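Local atomic coordinates of SVS_variant_AS1 (Streptomyces sp. CWA1, PDB entry 6TJA), a protein that probably acts as a terpene cyclase, an ancestral-reconstruction variant of spiroviolene synthase that would convert geranylgeranyl diphosphate into spiroviolene. Residues N104-R109 with N122-V127; G108-A113 with P128-I133. All coordinates share one frame; numbering follows the deposited sequence.

Interaction 1 (N104-R109 with N122-V127); sequences NALAGR and NGDRFV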
ATOM      1  N   ASN A 104       3.172  -5.078  13.314  1.00 25.87           N
ATOM      2  CA  ASN A 104       2.067  -4.378  12.629  1.00 27.16           C
ATOM      3  C   ASN A 104       2.078  -2.906  13.074  1.00 29.48           C
ATOM      4  O   ASN A 104       1.793  -2.038  12.244  1.00 27.84           O
ATOM      5  CB  ASN A 104       0.749  -5.096  12.862  1.00 25.91           C
ATOM      6  CG  ASN A 104       0.645  -6.427  12.149  1.00 24.43           C
ATOM      7  OD1 ASN A 104       1.537  -6.816  11.393  1.00 24.91           O
ATOM      8  ND2 ASN A 104      -0.476  -7.093  12.341  1.00 22.92           N
ATOM      9  N   ALA A 105       2.399  -2.625  14.332  1.00 26.99           N
ATOM     10  CA  ALA A 105       2.407  -1.250  14.863  1.00 28.64           C
ATOM     11  C   ALA A 105       3.637  -0.518  14.319  1.00 29.22           C
ATOM     12  O   ALA A 105       3.490   0.644  13.852  1.00 25.86           O
ATOM     13  CB  ALA A 105       2.361  -1.244  16.373  1.00 29.13           C
ATOM     14  N   LEU A 106       4.805  -1.154  14.349  1.00 26.93           N
ATOM     15  CA  LEU A 106       6.018  -0.543  13.745  1.00 30.67           C
ATOM     16  C   LEU A 106       5.768  -0.227  12.262  1.00 26.97           C
ATOM     17  O   LEU A 106       6.079   0.880  11.841  1.00 25.66           O
ATOM     18  CB  LEU A 106       7.223  -1.471  13.926  1.00 32.38           C
ATOM     19  CG  LEU A 106       8.512  -0.969  13.285  1.00 33.28           C
ATOM     20  CD1 LEU A 106       9.094   0.195  14.073  1.00 32.58           C
ATOM     21  CD2 LEU A 106       9.546  -2.079  13.167  1.00 36.33           C
ATOM     22  N   ALA A 107       5.250  -1.178  11.484  1.00 29.07           N
ATOM     23  CA  ALA A 107       4.992  -1.010  10.032  1.00 25.88           C
ATOM     24  C   ALA A 107       4.112   0.225   9.834  1.00 27.85           C
ATOM     25  O   ALA A 107       4.326   1.001   8.868  1.00 25.49           O
ATOM     26  CB  ALA A 107       4.327  -2.223   9.456  1.00 27.00           C
ATOM     27  N   GLY A 108       3.158   0.403  10.732  1.00 25.64           N
ATOM     28  CA  GLY A 108       2.227   1.540  10.672  1.00 27.99           C
ATOM     29  C   GLY A 108       2.932   2.837  10.998  1.00 25.02           C
ATOM     30  O   GLY A 108       2.710   3.815  10.266  1.00 25.44           O
ATOM     31  N   ARG A 109       3.758   2.851  12.041  1.00 27.56           N
ATOM     32  CA  ARG A 109       4.489   4.078  12.480  1.00 31.38           C
ATOM     33  C   ARG A 109       5.500   4.471  11.388  1.00 30.74           C
ATOM     34  O   ARG A 109       5.532   5.634  11.024  1.00 30.72           O
ATOM     35  CB  ARG A 109       5.133   3.921  13.862  1.00 33.68           C
ATOM     36  CG  ARG A 109       4.143   3.845  15.027  1.00 42.59           C
ATOM     37  CD  ARG A 109       4.706   3.935  16.445  1.00 41.32           C
ATOM     38  NE  ARG A 109       5.940   3.184  16.553  1.00 50.07           N
ATOM     39  CZ  ARG A 109       6.054   1.914  16.983  1.00 61.91           C
ATOM     40  NH1 ARG A 109       4.991   1.232  17.397  1.00 57.78           N
ATOM     41  NH2 ARG A 109       7.251   1.335  17.009  1.00 57.07           N
ATOM     42  N   ASN A 122       9.493   8.758  17.962  1.00 61.47           N
ATOM     43  CA  ASN A 122       9.227   7.979  19.156  1.00 62.48           C
ATOM     44  C   ASN A 122      10.238   6.859  19.493  1.00 55.84           C
ATOM     45  O   ASN A 122       9.908   5.701  19.587  1.00 54.99           O
ATOM     46  CB  ASN A 122       7.742   7.645  19.391  1.00 70.41           C
ATOM     47  CG  ASN A 122       7.189   6.664  18.417  1.00 71.28           C
ATOM     48  OD1 ASN A 122       7.737   5.608  18.238  1.00 76.81           O
ATOM     49  ND2 ASN A 122       6.076   7.005  17.796  1.00 68.28           N
ATOM     50  N   GLY A 123      11.482   7.268  19.668  1.00 54.18           N
ATOM     51  CA  GLY A 123      12.587   6.422  20.069  1.00 58.71           C
ATOM     52  C   GLY A 123      13.062   5.489  18.972  1.00 54.31           C
ATOM     53  O   GLY A 123      13.804   4.544  19.245  1.00 54.48           O
ATOM     54  N   ASP A 124      12.646   5.739  17.732  1.00 51.89           N
ATOM     55  CA  ASP A 124      13.064   4.890  16.653  1.00 44.34           C
ATOM     56  C   ASP A 124      14.156   5.494  15.809  1.00 41.57           C
ATOM     57  O   ASP A 124      13.939   6.470  15.155  1.00 40.27           O
ATOM     58  CB  ASP A 124      11.866   4.728  15.830  1.00 46.42           C
ATOM     59  CG  ASP A 124      11.900   3.547  15.110  1.00 51.55           C
ATOM     60  OD1 ASP A 124      12.982   3.169  14.658  1.00 46.38           O
ATOM     61  OD2 ASP A 124      10.918   2.829  15.060  1.00 60.80           O
ATOM     62  N   ARG A 125      15.311   4.863  15.757  1.00 43.43           N
ATOM     63  CA  ARG A 125      16.456   5.510  15.063  1.00 45.11           C
ATOM     64  C   ARG A 125      16.339   5.310  13.539  1.00 42.32           C
ATOM     65  O   ARG A 125      17.009   6.062  12.785  1.00 41.69           O
ATOM     66  CB  ARG A 125      17.766   4.960  15.628  1.00 51.12           C
ATOM     67  CG  ARG A 125      17.958   3.461  15.436  1.00 54.99           C
ATOM     68  CD  ARG A 125      19.330   3.040  15.929  1.00 63.40           C
ATOM     69  NE  ARG A 125      19.716   1.704  15.483  1.00 64.88           N
ATOM     70  CZ  ARG A 125      19.280   0.566  16.017  1.00 59.88           C
ATOM     71  NH1 ARG A 125      18.408   0.574  17.014  1.00 56.05           N
ATOM     72  NH2 ARG A 125      19.712  -0.583  15.528  1.00 59.37           N
ATOM     73  N   PHE A 126      15.521   4.351  13.078  1.00 36.26           N
ATOM     74  CA  PHE A 126      15.293   4.132  11.631  1.00 33.52           C
ATOM     75  C   PHE A 126      14.448   5.276  11.063  1.00 33.54           C
ATOM     76  O   PHE A 126      14.593   5.552   9.874  1.00 32.65           O
ATOM     77  CB  PHE A 126      14.720   2.741  11.370  1.00 33.38           C
ATOM     78  CG  PHE A 126      15.796   1.699  11.442  1.00 34.13           C
ATOM     79  CD1 PHE A 126      16.717   1.563  10.410  1.00 37.60           C
ATOM     80  CD2 PHE A 126      15.924   0.882  12.560  1.00 36.21           C
ATOM     81  CE1 PHE A 126      17.764   0.647  10.505  1.00 40.38           C
ATOM     82  CE2 PHE A 126      16.961  -0.042  12.649  1.00 37.90           C
ATOM     83  CZ  PHE A 126      17.887  -0.151  11.629  1.00 37.18           C
ATOM     84  N   VAL A 127      13.619   5.938  11.883  1.00 29.64           N
ATOM     85  CA  VAL A 127      12.563   6.849  11.351  1.00 31.10           C
ATOM     86  C   VAL A 127      13.192   8.142  10.832  1.00 32.36           C
ATOM     87  O   VAL A 127      12.919   8.492   9.689  1.00 32.15           O
ATOM     88  CB  VAL A 127      11.400   7.067  12.336  1.00 31.88           C
ATOM     89  CG1 VAL A 127      10.659   8.374  12.095  1.00 33.19           C
ATOM     90  CG2 VAL A 127      10.453   5.882  12.288  1.00 32.99           C
TER

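Interaction 2 (G108-A113 with P128-I133); sequences GRVQRA and PALQDI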
ATOM      1  N   GLY A 108       3.158   0.403  10.732  1.00 25.64           N
ATOM      2  CA  GLY A 108       2.227   1.540  10.672  1.00 27.99           C
ATOM      3  C   GLY A 108       2.932   2.837  10.998  1.00 25.02           C
ATOM      4  O   GLY A 108       2.710   3.815  10.266  1.00 25.44           O
ATOM      5  N   ARG A 109       3.758   2.851  12.041  1.00 27.56           N
ATOM      6  CA  ARG A 109       4.489   4.078  12.480  1.00 31.38           C
ATOM      7  C   ARG A 109       5.500   4.471  11.388  1.00 30.74           C
ATOM      8  O   ARG A 109       5.532   5.634  11.024  1.00 30.72           O
ATOM      9  CB  ARG A 109       5.133   3.921  13.862  1.00 33.68           C
ATOM     10  CG  ARG A 109       4.143   3.845  15.027  1.00 42.59           C
ATOM     11  CD  ARG A 109       4.706   3.935  16.445  1.00 41.32           C
ATOM     12  NE  ARG A 109       5.940   3.184  16.553  1.00 50.07           N
ATOM     13  CZ  ARG A 109       6.054   1.914  16.983  1.00 61.91           C
ATOM     14  NH1 ARG A 109       4.991   1.232  17.397  1.00 57.78           N
ATOM     15  NH2 ARG A 109       7.251   1.335  17.009  1.00 57.07           N
ATOM     16  N   VAL A 110       6.270   3.527  10.846  1.00 29.85           N
ATOM     17  CA  VAL A 110       7.303   3.827   9.812  1.00 29.64           C
ATOM     18  C   VAL A 110       6.611   4.325   8.530  1.00 30.01           C
ATOM     19  O   VAL A 110       7.029   5.371   7.981  1.00 26.51           O
ATOM     20  CB  VAL A 110       8.193   2.600   9.566  1.00 28.33           C
ATOM     21  CG1 VAL A 110       9.135   2.792   8.398  1.00 30.41           C
ATOM     22  CG2 VAL A 110       8.968   2.278  10.817  1.00 29.61           C
ATOM     23  N   GLN A 111       5.580   3.614   8.078  1.00 25.92           N
ATOM     24  CA  GLN A 111       4.852   4.013   6.859  1.00 26.93           C
ATOM     25  C   GLN A 111       4.322   5.457   7.057  1.00 26.46           C
ATOM     26  O   GLN A 111       4.561   6.289   6.182  1.00 24.06           O
ATOM     27  CB  GLN A 111       3.831   2.939   6.487  1.00 23.93           C
ATOM     28  CG  GLN A 111       3.085   3.246   5.205  1.00 23.11           C
ATOM     29  CD  GLN A 111       3.909   3.207   3.938  1.00 24.17           C
ATOM     30  OE1 GLN A 111       4.879   2.435   3.808  1.00 24.79           O
ATOM     31  NE2 GLN A 111       3.487   4.019   2.967  1.00 22.30           N
ATOM     32  N   ARG A 112       3.723   5.781   8.199  1.00 26.77           N
ATOM     33  CA  ARG A 112       3.166   7.131   8.452  1.00 26.77           C
ATOM     34  C   ARG A 112       4.275   8.190   8.379  1.00 26.32           C
ATOM     35  O   ARG A 112       4.057   9.213   7.717  1.00 25.71           O
ATOM     36  CB  ARG A 112       2.404   7.185   9.775  1.00 26.86           C
ATOM     37  CG  ARG A 112       1.710   8.523  10.016  1.00 26.80           C
ATOM     38  CD  ARG A 112       0.609   8.766   9.002  1.00 27.64           C
ATOM     39  NE  ARG A 112       0.080  10.114   8.993  1.00 26.90           N
ATOM     40  CZ  ARG A 112      -0.631  10.643   7.999  1.00 31.35           C
ATOM     41  NH1 ARG A 112      -0.909   9.925   6.921  1.00 31.17           N
ATOM     42  NH2 ARG A 112      -1.101  11.879   8.108  1.00 31.67           N
ATOM     43  N   ALA A 113       5.436   7.929   8.968  1.00 28.41           N
ATOM     44  CA  ALA A 113       6.629   8.813   8.936  1.00 28.24           C
ATOM     45  C   ALA A 113       7.051   9.118   7.497  1.00 30.21           C
ATOM     46  O   ALA A 113       7.497  10.267   7.230  1.00 28.70           O
ATOM     47  CB  ALA A 113       7.757   8.165   9.699  1.00 29.02           C
ATOM     48  N   PRO A 128      14.028   8.891  11.591  1.00 32.75           N
ATOM     49  CA  PRO A 128      14.598  10.142  11.085  1.00 36.09           C
ATOM     50  C   PRO A 128      15.403   9.935   9.787  1.00 33.82           C
ATOM     51  O   PRO A 128      15.238  10.714   8.870  1.00 33.57           O
ATOM     52  CB  PRO A 128      15.505  10.665  12.227  1.00 36.89           C
ATOM     53  CG  PRO A 128      14.946   9.964  13.471  1.00 36.83           C
ATOM     54  CD  PRO A 128      14.445   8.619  12.979  1.00 35.87           C
ATOM     55  N   ALA A 129      16.184   8.861   9.709  1.00 31.70           N
ATOM     56  CA  ALA A 129      16.911   8.445   8.485  1.00 33.85           C
ATOM     57  C   ALA A 129      15.949   8.317   7.281  1.00 35.16           C
ATOM     58  O   ALA A 129      16.258   8.901   6.200  1.00 31.38           O
ATOM     59  CB  ALA A 129      17.650   7.159   8.764  1.00 34.13           C
ATOM     60  N   LEU A 130      14.833   7.588   7.447  1.00 30.46           N
ATOM     61  CA  LEU A 130      13.823   7.402   6.375  1.00 27.91           C
ATOM     62  C   LEU A 130      13.268   8.764   5.992  1.00 26.78           C
ATOM     63  O   LEU A 130      13.006   8.978   4.804  1.00 28.26           O
ATOM     64  CB  LEU A 130      12.688   6.464   6.820  1.00 26.81           C
ATOM     65  CG  LEU A 130      11.658   6.153   5.734  1.00 26.87           C
ATOM     66  CD1 LEU A 130      12.333   5.505   4.522  1.00 28.20           C
ATOM     67  CD2 LEU A 130      10.535   5.264   6.231  1.00 27.40           C
ATOM     68  N   GLN A 131      13.052   9.645   6.967  1.00 28.86           N
ATOM     69  CA  GLN A 131      12.401  10.959   6.713  1.00 29.15           C
ATOM     70  C   GLN A 131      13.335  11.853   5.888  1.00 28.31           C
ATOM     71  O   GLN A 131      12.810  12.682   5.105  1.00 30.84           O
ATOM     72  CB  GLN A 131      11.967  11.609   8.022  1.00 29.51           C
ATOM     73  CG  GLN A 131      10.708  10.980   8.598  1.00 31.27           C
ATOM     74  CD  GLN A 131      10.203  11.748   9.789  1.00 29.99           C
ATOM     75  OE1 GLN A 131      10.951  11.988  10.721  1.00 38.19           O
ATOM     76  NE2 GLN A 131       8.931  12.120   9.766  1.00 28.96           N
ATOM     77  N   ASP A 132      14.645  11.712   6.085  1.00 29.01           N
ATOM     78  CA  ASP A 132      15.686  12.451   5.335  1.00 32.36           C
ATOM     79  C   ASP A 132      15.661  11.971   3.881  1.00 32.40           C
ATOM     80  O   ASP A 132      15.592  12.807   2.967  1.00 30.31           O
ATOM     81  CB  ASP A 132      17.077  12.212   5.926  1.00 35.89           C
ATOM     82  CG  ASP A 132      18.143  13.047   5.225  1.00 36.89           C
ATOM     83  OD1 ASP A 132      18.113  14.298   5.356  1.00 37.12           O
ATOM     84  OD2 ASP A 132      18.930  12.456   4.501  1.00 39.71           O
ATOM     85  N   ILE A 133      15.663  10.647   3.688  1.00 32.32           N
ATOM     86  CA  ILE A 133      15.503  10.038   2.346  1.00 29.00           C
ATOM     87  C   ILE A 133      14.229  10.609   1.738  1.00 27.62           C
ATOM     88  O   ILE A 133      14.312  11.117   0.630  1.00 26.49           O
ATOM     89  CB  ILE A 133      15.473   8.506   2.390  1.00 29.82           C
ATOM     90  CG1 ILE A 133      16.829   7.929   2.797  1.00 29.38           C
ATOM     91  CG2 ILE A 133      15.003   7.966   1.048  1.00 29.11           C
ATOM     92  CD1 ILE A 133      16.751   6.521   3.381  1.00 28.01           C
TER

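Interaction 1 (N104-R109 with N122-V127)
The guanidinium of R109 lies between its own helix and the side chains of N122 and D124. One face rests on L106 CA, 3.8 Å above the plane and displaced toward the rim; D124 OD2 stands at the edge, near the plane. N122 approaches obliquely, its amide turned 62° from the guanidinium, and the two side chains cross at about a right angle. N122 OD1 is 3.5 Å from R109 NE, while N122 ND2 lies 3.6 Å from R109 CD, so the amide meets the bend in the arginine chain, which chi3 of -40° creates. N122 is poorly ordered, which limits how much this pairing can carry. Between R109 NH2 and D124 OD2 the separation is 4.4 Å, beyond a salt bridge, though the opposite charges may attract weakly. D124 sits at the entry to helix 126-140, in this all-helical class I terpene synthase fold, and caps it: F126 N donates to D124 OD1 at 3.2 Å, 23° out of the carboxylate plane on the anti side. That oxygen also takes a salt bridge from R90 of helix 70-91, so the carboxylate ties the start of one helix to another. L106 CD1 reaches across to D124 OD2 at 3.4 Å. The L106 side chain also touches F86 and R90, whereas R109 packs on D177 of the second subunit.

Interaction 2 (G108-A113 with P128-I133)
Q131 reaches A113 with a side chain that is extended beyond CG. Its CB points neither at helix 100-115 nor from it, and no atom of 108-113 lies within 4.2 Å of that carbon. The approach begins at CG, which is 3.6 Å from A113 O. Chi1 of -76° sets CG beside the backbone nitrogen and opposite the carbonyl carbon, directing the chain to the neighbouring helix. CD follows at 4.0 Å from the same oxygen, and at the tip NE2 donates to A113 O over 3.5 Å with an N-H...O angle of 151°, a weak bond by its length. NE2 has its stronger partner in the loop between the two helices, the carbonyl of A119, so one amide nitrogen is engaged by both the loop and the last turn of helix 100-115. The side chain of A113 is a single methyl, CB, 4.1 Å from Q131 NE2; A113 CA comes within 6.5 Å of Q131 CA, a close spacing that a small side chain permits. V110, a turn before A113, and L130, next to Q131, supply the apolar part of the contact. With CG anti to the backbone nitrogen (chi1 -176°) and CD2 in turn anti to CA, L130 stretches CD2 across to V110 CG1 at 3.6 Å, with V110 O 3.9 Å from the same methyl. The two side chains meet at about a right angle. Together these residues join consecutive helices of the terpene synthase fold at a buried site. Helix 70-91 borders the apolar pair, with F86 against V110 and W82 against L130, and H153 of helix 143-169 also touches L130.

Interactions 1 and 2 are successive parts of one interface between helix 100-115 and helix 126-140, with centres about 8 Å apart. Both take their first segment from helix 100-115, sharing G108 and R109, and the second segments follow each other along the chain, from the loop and helix start in interaction 1 to the helix body in interaction 2. They also touch: V127 CG1 of the first packs on A113 CB of the second at 3.8 Å. The contact thus passes from a polar, partly exposed end to a buried one with an apolar pair and one weak hydrogen bond. Both lie against helix 70-91, which L106, V110 and L130 touch, and residues of both reach the second subunit.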